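Local atomic coordinates of diguanylate cyclase/phosphodiesterase-domain containing protein (PDB entry 6KHU), a protein that belongs to the GGDEF family of diguanylate cyclases, which make the bacterial messenger cyclic di-GMP, although its own activity is not established. Residues S17-R22 and T28-F33; G67-D72 and D125-V130; E84-I89 and I107-Y112. All blocks are in the same frame, centred on the assembly; numbering follows the deposited sequence.

All three contacts hang on one mixed sheet, with centres about 13 to 17 Å apart. Contacts 1 and 3 are joined directly, because strands 30-37 and 105-112 run antiparallel as neighbours and Y30 O receives a probable backbone hydrogen bond from Y112 N at 2.8 Å. Contact 1 sets helix 9-26 against one sheet face, and contact 3 sets helix 86-100 against the opposite one. Contact 2 ties the turn after strand 65-68 to helix 119-130, on the same face as helix 9-26. Along the chain contact 1 is complete first, whereas contact 2 spans contact 3. Together they pin helices to both faces of the sheet, as expected of the layered alpha/beta GGDEF fold.

Contact 1: S17-R22 and T28-F33; sequences SYQHQR and TPYTIF
The one polar bond between helix residues 17-22 and residues 28-33 joins H20 and Y30. H20 ND1 and Y30 OH stand 2.6 Å apart, a short hydrogen bond in which either atom could be the donor. The hydroxyl lies at the edge of the imidazole, near its plane, and ND1 sits at the edge of the phenol. The two rings meet rim to rim with planes 81° apart, neither lying over the other. H20 reaches this spot because CG is anti to the backbone N (chi1 -178°). Histidine suits the place, since its second nitrogen, NE2, makes a weak hydrogen bond to M117 O while Y112 packs edge-to-face with its ring.

Helix 9-26 and strand 30-37 are consecutive elements of the GGDEF fold, an alpha/beta sandwich in which helices flank a central sheet. Y30, the first residue of the strand, points at the helix from the sheet, and L16 and A23 of the helix also touch it.

Van der Waals packing is carried by Q19. Its CG lies 4.3 Å above one face of the Y30 ring, offset toward the rim, and a bend at chi2 (56°) brings NE2 to 4.0 Å from Y30 CB. The amide stands nearly upright to the ring, so the two do not stack.

A bond within the helix fixes that amide. R22 NH2 donates to Q19 OE1 at 3.2 Å, in the carbonyl plane and onto a lone pair; R22 NE adds a weak second bond. This holds the glutamine oxygen on the arginine side, leaving NE2 turned toward the tyrosine.

Contact 2: G67-D72 and D125-V130; sequences GRYSDD and DLEKAV
Y69 and E127 make the whole of this contact, phenol to carboxylate. G67 and R68 belong to the strand: G67 pairs with A75 and R68 with Y7 through backbone hydrogen bonds. Y69 sends its ring toward the helix, chi1 of -170° swinging it away from its own backbone N, and its OH donates to E127 OE2. The modelled separation of 2.3 Å is very short and its exact value doubtful. OE2 lies at the edge of the phenol, in its plane, while the carboxylate is turned 57° from the ring. E127, extended beyond CG, is long enough to span the distance, and K128 NZ forms a salt bridge with OE1 at 3.0 Å, approaching the OE1 lone pair that faces away from OE2. S70 OG accepts from D72 N at 3.2 Å, an ST turn that tightens the bend. The run SDDTF, beginning at S70, takes the place of the family's GGDEF signature with only its third and fifth letters kept, so cyclase activity is doubtful. The Y69 ring also meets the F34 ring of strand 30-37 and makes a cation-pi contact with K9, while helix 119-130 lays L126 and V130 on strands 30-37 and 105-112.

Contact 3: E84-I89 and I107-Y112; sequences ETAPNI and IAYKSY
Y109 stands up from strand 105-112 to meet A86 and P87 at the start of helix 86-100. Its CG lies between the backbone N and the carbonyl carbon (chi1 67°), which raises the ring from CB toward the helix. Beyond CB, the alanine methyl sits over the CE1 side of one ring face: CD1 is 3.9 Å from A86 CB, CE1 closes to 3.6 Å, and CZ is slightly farther off again. A86 O lies over that same face. At the tip, OH comes to 3.4 Å from P87 CG, with P87 CD at 3.9 Å, so the hydroxyl rests against the pyrrolidine and makes no hydrogen bond across this contact.

The residue types fit. A methyl is small enough to let the helix start sit close to the strand, and it also packs at 3.6 Å against S111 OG, whose hydroxyl is hydrogen-bonded to T31 OG1 on the adjacent strand. Proline suits the first turn of a helix, where a missing N-H costs no helical bond, and its rigid ring offers an apolar surface to the tyrosine. Cutting Y109 back to an alanine removes the phenol, and would probably open a gap against the A86 methyl and the P87 ring, which would lose their apolar partner on the strand.

Y109 also touches T31 and, farther along the helix, E90, while I107 continues the same side of the strand against E90, I93 and K94. Helix 86-100 covers one face of edge strand 105-112 and of its antiparallel neighbour 30-37; A108 and K110 face helix 119-130 on the opposite side.

Contact 1: S17-R22 and T28-F33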
loop_
_atom_site.group_PDB
_atom_site.type_symbol
_atom_site.label_atom_id
_atom_site.label_comp_id
_atom_site.label_asym_id
_atom_site.label_seq_id
_atom_site.Cartn_x
_atom_site.Cartn_y
_atom_site.Cartn_z
ATOM N N SER A 17 6.435 10.565 -3.203
ATOM C CA SER A 17 7.053 11.801 -2.724
ATOM C C SER A 17 6.335 13.033 -3.262
ATOM O O SER A 17 6.248 14.051 -2.566
ATOM C CB SER A 17 8.533 11.832 -3.091
ATOM O OG SER A 17 8.670 12.019 -4.486
ATOM N N TYR A 18 5.801 12.964 -4.486
ATOM C CA TYR A 18 4.980 14.062 -4.989
ATOM C C TYR A 18 3.720 14.223 -4.154
ATOM O O TYR A 18 3.344 15.339 -3.775
ATOM C CB TYR A 18 4.601 13.826 -6.452
ATOM C CG TYR A 18 5.756 13.886 -7.421
ATOM C CD1 TYR A 18 6.948 14.504 -7.070
ATOM C CD2 TYR A 18 5.654 13.316 -8.687
ATOM C CE1 TYR A 18 8.012 14.550 -7.950
ATOM C CE2 TYR A 18 6.713 13.364 -9.585
ATOM C CZ TYR A 18 7.890 13.989 -9.206
ATOM O OH TYR A 18 8.950 14.053 -10.078
ATOM N N GLN A 19 3.027 13.115 -3.888
ATOM C CA GLN A 19 1.813 13.184 -3.084
ATOM C C GLN A 19 2.112 13.691 -1.682
ATOM O O GLN A 19 1.312 14.446 -1.106
ATOM C CB GLN A 19 1.137 11.811 -3.037
ATOM C CG GLN A 19 0.001 11.706 -2.045
ATOM C CD GLN A 19 -1.095 12.741 -2.254
ATOM O OE1 GLN A 19 -1.313 13.235 -3.363
ATOM N NE2 GLN A 19 -1.816 13.053 -1.182
ATOM N N HIS A 20 3.256 13.282 -1.110
ATOM C CA HIS A 20 3.610 13.743 0.230
ATOM C C HIS A 20 3.740 15.259 0.257
ATOM O O HIS A 20 3.269 15.918 1.196
ATOM C CB HIS A 20 4.910 13.068 0.696
ATOM C CG HIS A 20 5.328 13.435 2.086
ATOM N ND1 HIS A 20 4.670 12.974 3.209
ATOM C CD2 HIS A 20 6.353 14.202 2.541
ATOM C CE1 HIS A 20 5.265 13.448 4.294
ATOM N NE2 HIS A 20 6.287 14.200 3.917
ATOM N N GLN A 21 4.335 15.836 -0.793
ATOM C CA GLN A 21 4.462 17.288 -0.868
ATOM C C GLN A 21 3.104 17.953 -1.025
ATOM O O GLN A 21 2.811 18.951 -0.356
ATOM C CB GLN A 21 5.375 17.681 -2.026
ATOM C CG GLN A 21 5.425 19.172 -2.236
ATOM C CD GLN A 21 6.624 19.598 -3.053
ATOM O OE1 GLN A 21 7.710 19.026 -2.929
ATOM N NE2 GLN A 21 6.439 20.617 -3.884
ATOM N N ARG A 22 2.263 17.415 -1.910
ATOM C CA ARG A 22 0.927 17.971 -2.119
ATOM C C ARG A 22 0.082 17.890 -0.853
ATOM O O ARG A 22 -0.702 18.802 -0.565
ATOM C CB ARG A 22 0.226 17.237 -3.272
ATOM C CG ARG A 22 0.679 17.632 -4.678
ATOM C CD ARG A 22 -0.292 17.061 -5.725
ATOM N NE ARG A 22 -0.357 15.612 -5.590
ATOM C CZ ARG A 22 0.353 14.756 -6.319
ATOM N NH1 ARG A 22 1.143 15.188 -7.296
ATOM N NH2 ARG A 22 0.243 13.461 -6.094
ATOM N N THR A 28 -3.969 17.969 3.620
ATOM C CA THR A 28 -4.832 16.827 3.407
ATOM C C THR A 28 -4.111 15.544 3.801
ATOM O O THR A 28 -2.923 15.385 3.504
ATOM C CB THR A 28 -5.270 16.731 1.942
ATOM O OG1 THR A 28 -4.112 16.510 1.126
ATOM C CG2 THR A 28 -5.960 18.011 1.499
ATOM N N PRO A 29 -4.787 14.622 4.469
ATOM C CA PRO A 29 -4.119 13.391 4.895
ATOM C C PRO A 29 -4.070 12.376 3.764
ATOM O O PRO A 29 -4.793 12.475 2.767
ATOM C CB PRO A 29 -5.002 12.900 6.047
ATOM C CG PRO A 29 -6.390 13.354 5.633
ATOM C CD PRO A 29 -6.224 14.619 4.801
ATOM N N TYR A 30 -3.169 11.404 3.926
ATOM C CA TYR A 30 -3.141 10.217 3.080
ATOM C C TYR A 30 -2.544 9.075 3.892
ATOM O O TYR A 30 -1.930 9.293 4.937
ATOM C CB TYR A 30 -2.342 10.444 1.783
ATOM C CG TYR A 30 -0.846 10.534 2.000
ATOM C CD1 TYR A 30 -0.262 11.728 2.426
ATOM C CD2 TYR A 30 -0.019 9.432 1.794
ATOM C CE1 TYR A 30 1.101 11.823 2.640
ATOM C CE2 TYR A 30 1.364 9.515 2.017
ATOM C CZ TYR A 30 1.912 10.719 2.426
ATOM O OH TYR A 30 3.261 10.823 2.647
ATOM N N THR A 31 -2.713 7.850 3.398
ATOM C CA THR A 31 -2.254 6.677 4.124
ATOM C C THR A 31 -1.486 5.750 3.197
ATOM O O THR A 31 -1.876 5.553 2.042
ATOM C CB THR A 31 -3.445 5.959 4.777
ATOM O OG1 THR A 31 -4.052 6.849 5.727
ATOM C CG2 THR A 31 -2.992 4.704 5.508
ATOM N N ILE A 32 -0.383 5.206 3.708
ATOM C CA ILE A 32 0.457 4.242 3.006
ATOM C C ILE A 32 0.214 2.866 3.612
ATOM O O ILE A 32 0.252 2.708 4.838
ATOM C CB ILE A 32 1.949 4.609 3.113
ATOM C CG1 ILE A 32 2.204 6.020 2.571
ATOM C CG2 ILE A 32 2.803 3.588 2.374
ATOM C CD1 ILE A 32 3.601 6.539 2.858
ATOM N N PHE A 33 -0.018 1.870 2.763
ATOM C CA PHE A 33 -0.164 0.488 3.197
ATOM C C PHE A 33 0.959 -0.333 2.583
ATOM O O PHE A 33 1.285 -0.159 1.401
ATOM C CB PHE A 33 -1.534 -0.126 2.778
ATOM C CG PHE A 33 -2.745 0.585 3.336
ATOM C CD1 PHE A 33 -3.207 1.754 2.759
ATOM C CD2 PHE A 33 -3.447 0.052 4.404
ATOM C CE1 PHE A 33 -4.319 2.398 3.248
ATOM C CE2 PHE A 33 -4.563 0.702 4.906
ATOM C CZ PHE A 33 -4.994 1.884 4.327
#

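Contact 2: G67-D72 and D125-V130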
loop_
_atom_site.group_PDB
_atom_site.type_symbol
_atom_site.label_atom_id
_atom_site.label_comp_id
_atom_site.label_asym_id
_atom_site.label_seq_id
_atom_site.Cartn_x
_atom_site.Cartn_y
_atom_site.Cartn_z
ATOM N N GLY A 67 2.304 -0.077 -5.935
ATOM C CA GLY A 67 3.658 -0.304 -6.385
ATOM C C GLY A 67 4.169 -1.675 -5.996
ATOM O O GLY A 67 3.823 -2.221 -4.944
ATOM N N ARG A 68 5.008 -2.227 -6.870
ATOM C CA ARG A 68 5.789 -3.428 -6.567
ATOM C C ARG A 68 7.004 -2.976 -5.769
ATOM O O ARG A 68 8.014 -2.550 -6.332
ATOM C CB ARG A 68 6.190 -4.160 -7.848
ATOM C CG ARG A 68 6.958 -5.485 -7.639
ATOM C CD ARG A 68 7.719 -5.877 -8.910
ATOM N NE ARG A 68 8.294 -7.230 -8.878
ATOM C CZ ARG A 68 9.566 -7.504 -8.581
ATOM N NH1 ARG A 68 10.411 -6.525 -8.267
ATOM N NH2 ARG A 68 9.993 -8.766 -8.581
ATOM N N TYR A 69 6.903 -3.048 -4.440
ATOM C CA TYR A 69 7.948 -2.491 -3.592
ATOM C C TYR A 69 9.185 -3.387 -3.550
ATOM O O TYR A 69 10.309 -2.886 -3.499
ATOM C CB TYR A 69 7.404 -2.252 -2.181
ATOM C CG TYR A 69 8.353 -1.458 -1.336
ATOM C CD1 TYR A 69 8.513 -0.098 -1.536
ATOM C CD2 TYR A 69 9.132 -2.076 -0.364
ATOM C CE1 TYR A 69 9.414 0.633 -0.778
ATOM C CE2 TYR A 69 10.018 -1.355 0.404
ATOM C CZ TYR A 69 10.151 0.002 0.189
ATOM O OH TYR A 69 11.041 0.725 0.940
ATOM N N SER A 70 8.988 -4.702 -3.574
ATOM C CA SER A 70 10.062 -5.683 -3.618
ATOM C C SER A 70 9.519 -6.929 -4.310
ATOM O O SER A 70 8.361 -6.964 -4.739
ATOM C CB SER A 70 10.574 -6.003 -2.216
ATOM O OG SER A 70 9.741 -6.974 -1.610
ATOM N N ASP A 71 10.348 -7.973 -4.399
ATOM C CA ASP A 71 9.866 -9.172 -5.079
ATOM C C ASP A 71 8.732 -9.863 -4.327
ATOM O O ASP A 71 8.056 -10.705 -4.919
ATOM C CB ASP A 71 11.019 -10.155 -5.355
ATOM C CG ASP A 71 11.671 -10.684 -4.088
ATOM O OD1 ASP A 71 11.348 -10.188 -2.989
ATOM O OD2 ASP A 71 12.518 -11.599 -4.191
ATOM N N ASP A 72 8.464 -9.505 -3.064
ATOM C CA ASP A 72 7.316 -10.071 -2.366
ATOM C C ASP A 72 6.457 -9.038 -1.629
ATOM O O ASP A 72 5.541 -9.427 -0.893
ATOM C CB ASP A 72 7.778 -11.166 -1.388
ATOM C CG ASP A 72 8.711 -10.649 -0.296
ATOM O OD1 ASP A 72 8.891 -9.416 -0.152
ATOM O OD2 ASP A 72 9.266 -11.501 0.439
ATOM N N ASP A 125 9.877 2.372 8.746
ATOM C CA ASP A 125 9.026 1.721 9.735
ATOM C C ASP A 125 8.108 0.689 9.086
ATOM O O ASP A 125 7.858 -0.376 9.659
ATOM C CB ASP A 125 8.192 2.763 10.472
ATOM C CG ASP A 125 8.998 3.551 11.494
ATOM O OD1 ASP A 125 10.154 3.168 11.763
ATOM O OD2 ASP A 125 8.467 4.556 12.031
ATOM N N LEU A 126 7.571 0.999 7.904
ATOM C CA LEU A 126 6.665 0.057 7.248
ATOM C C LEU A 126 7.400 -1.211 6.842
ATOM O O LEU A 126 6.883 -2.318 7.034
ATOM C CB LEU A 126 6.005 0.713 6.035
ATOM C CG LEU A 126 4.824 1.617 6.373
ATOM C CD1 LEU A 126 4.611 2.667 5.284
ATOM C CD2 LEU A 126 3.546 0.798 6.626
ATOM N N GLU A 127 8.606 -1.062 6.279
ATOM C CA GLU A 127 9.477 -2.200 5.981
ATOM C C GLU A 127 9.645 -3.118 7.191
ATOM O O GLU A 127 9.438 -4.337 7.101
ATOM C CB GLU A 127 10.853 -1.700 5.523
ATOM C CG GLU A 127 10.889 -1.186 4.106
ATOM C CD GLU A 127 12.266 -0.688 3.688
ATOM O OE1 GLU A 127 13.209 -0.731 4.513
ATOM O OE2 GLU A 127 12.400 -0.244 2.530
ATOM N N LYS A 128 10.050 -2.548 8.329
ATOM C CA LYS A 128 10.244 -3.353 9.536
ATOM C C LYS A 128 8.961 -4.048 9.947
ATOM O O LYS A 128 8.991 -5.209 10.382
ATOM C CB LYS A 128 10.754 -2.503 10.709
ATOM C CG LYS A 128 11.934 -1.567 10.461
ATOM C CD LYS A 128 12.953 -2.109 9.467
ATOM C CE LYS A 128 13.429 -0.985 8.538
ATOM N NZ LYS A 128 14.086 -1.467 7.292
ATOM N N ALA A 129 7.819 -3.354 9.824
ATOM C CA ALA A 129 6.572 -3.890 10.369
ATOM C C ALA A 129 6.076 -5.131 9.616
ATOM O O ALA A 129 5.363 -5.960 10.197
ATOM C CB ALA A 129 5.501 -2.808 10.361
ATOM N N VAL A 130 6.418 -5.277 8.336
ATOM C CA VAL A 130 5.949 -6.405 7.532
ATOM C C VAL A 130 7.043 -7.420 7.269
ATOM O O VAL A 130 6.765 -8.468 6.660
ATOM C CB VAL A 130 5.331 -5.937 6.195
ATOM C CG1 VAL A 130 4.114 -5.045 6.436
ATOM C CG2 VAL A 130 6.364 -5.217 5.341
#

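Contact 3: E84-I89 and I107-Y112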
loop_
_atom_site.group_PDB
_atom_site.type_symbol
_atom_site.label_atom_id
_atom_site.label_comp_id
_atom_site.label_asym_id
_atom_site.label_seq_id
_atom_site.Cartn_x
_atom_site.Cartn_y
_atom_site.Cartn_z
ATOM N N GLU A 84 -8.764 8.010 10.931
ATOM C CA GLU A 84 -10.139 7.572 11.157
ATOM C C GLU A 84 -10.521 6.419 10.231
ATOM O O GLU A 84 -11.082 5.413 10.679
ATOM C CB GLU A 84 -11.095 8.752 10.973
ATOM C CG GLU A 84 -12.538 8.476 11.380
ATOM C CD GLU A 84 -12.789 8.670 12.868
ATOM O OE1 GLU A 84 -11.816 8.899 13.620
ATOM O OE2 GLU A 84 -13.964 8.596 13.288
ATOM N N THR A 85 -10.231 6.539 8.932
ATOM C CA THR A 85 -10.726 5.558 7.973
ATOM C C THR A 85 -9.678 4.544 7.525
ATOM O O THR A 85 -10.045 3.533 6.917
ATOM C CB THR A 85 -11.304 6.267 6.747
ATOM O OG1 THR A 85 -10.329 7.180 6.220
ATOM C CG2 THR A 85 -12.574 7.034 7.142
ATOM N N ALA A 86 -8.401 4.784 7.805
ATOM C CA ALA A 86 -7.366 3.810 7.479
ATOM C C ALA A 86 -7.653 2.404 7.993
ATOM O O ALA A 86 -7.386 1.449 7.242
ATOM C CB ALA A 86 -6.003 4.289 7.999
ATOM N N PRO A 87 -8.148 2.189 9.223
ATOM C CA PRO A 87 -8.410 0.802 9.659
ATOM C C PRO A 87 -9.467 0.100 8.833
ATOM O O PRO A 87 -9.384 -1.121 8.656
ATOM C CB PRO A 87 -8.869 0.962 11.118
ATOM C CG PRO A 87 -8.327 2.294 11.548
ATOM C CD PRO A 87 -8.380 3.149 10.319
ATOM N N ASN A 88 -10.481 0.828 8.356
ATOM C CA ASN A 88 -11.503 0.212 7.517
ATOM C C ASN A 88 -10.899 -0.317 6.223
ATOM O O ASN A 88 -11.267 -1.401 5.754
ATOM C CB ASN A 88 -12.609 1.215 7.192
ATOM C CG ASN A 88 -13.233 1.851 8.432
ATOM O OD1 ASN A 88 -12.591 2.012 9.475
ATOM N ND2 ASN A 88 -14.497 2.235 8.310
ATOM N N ILE A 89 -9.991 0.448 5.616
ATOM C CA ILE A 89 -9.338 -0.018 4.397
ATOM C C ILE A 89 -8.499 -1.253 4.684
ATOM O O ILE A 89 -8.532 -2.232 3.928
ATOM C CB ILE A 89 -8.502 1.108 3.768
ATOM C CG1 ILE A 89 -9.431 2.206 3.255
ATOM C CG2 ILE A 89 -7.622 0.554 2.641
ATOM C CD1 ILE A 89 -8.712 3.432 2.790
ATOM N N ILE A 107 0.602 -7.150 7.072
ATOM C CA ILE A 107 0.091 -5.885 6.561
ATOM C C ILE A 107 0.351 -4.819 7.613
ATOM O O ILE A 107 0.304 -5.085 8.817
ATOM C CB ILE A 107 -1.414 -5.969 6.210
ATOM C CG1 ILE A 107 -1.930 -4.651 5.618
ATOM C CG2 ILE A 107 -2.227 -6.329 7.434
ATOM C CD1 ILE A 107 -3.294 -4.796 4.912
ATOM N N ALA A 108 0.637 -3.604 7.150
ATOM C CA ALA A 108 0.853 -2.480 8.051
ATOM C C ALA A 108 0.532 -1.192 7.303
ATOM O O ALA A 108 0.547 -1.158 6.070
ATOM C CB ALA A 108 2.289 -2.466 8.588
ATOM N N TYR A 109 0.211 -0.134 8.053
ATOM C CA TYR A 109 -0.074 1.151 7.426
ATOM C C TYR A 109 0.418 2.300 8.299
ATOM O O TYR A 109 0.539 2.167 9.520
ATOM C CB TYR A 109 -1.579 1.316 7.109
ATOM C CG TYR A 109 -2.484 1.411 8.319
ATOM C CD1 TYR A 109 -2.663 2.614 8.984
ATOM C CD2 TYR A 109 -3.173 0.295 8.784
ATOM C CE1 TYR A 109 -3.493 2.707 10.088
ATOM C CE2 TYR A 109 -4.008 0.378 9.891
ATOM C CZ TYR A 109 -4.160 1.589 10.534
ATOM O OH TYR A 109 -4.989 1.686 11.628
ATOM N N LYS A 110 0.701 3.433 7.648
ATOM C CA LYS A 110 1.096 4.671 8.309
ATOM C C LYS A 110 0.287 5.801 7.690
ATOM O O LYS A 110 0.251 5.927 6.464
ATOM C CB LYS A 110 2.589 4.946 8.141
ATOM C CG LYS A 110 3.500 4.001 8.892
ATOM C CD LYS A 110 3.615 4.396 10.344
ATOM C CE LYS A 110 4.471 3.401 11.125
ATOM N NZ LYS A 110 4.707 3.891 12.513
ATOM N N SER A 111 -0.380 6.602 8.520
ATOM C CA SER A 111 -1.199 7.709 8.034
ATOM C C SER A 111 -0.469 9.031 8.234
ATOM O O SER A 111 0.101 9.280 9.302
ATOM C CB SER A 111 -2.553 7.753 8.746
ATOM O OG SER A 111 -3.284 6.564 8.507
ATOM N N TYR A 112 -0.482 9.863 7.210
ATOM C CA TYR A 112 0.047 11.208 7.319
ATOM C C TYR A 112 -1.104 12.164 7.581
ATOM O O TYR A 112 -2.143 12.057 6.931
ATOM C CB TYR A 112 0.764 11.617 6.025
ATOM C CG TYR A 112 1.181 13.082 5.982
ATOM C CD1 TYR A 112 2.391 13.483 6.520
ATOM C CD2 TYR A 112 0.361 14.060 5.400
ATOM C CE1 TYR A 112 2.793 14.810 6.501
ATOM C CE2 TYR A 112 0.763 15.411 5.364
ATOM C CZ TYR A 112 1.985 15.770 5.929
ATOM O OH TYR A 112 2.418 17.078 5.926
#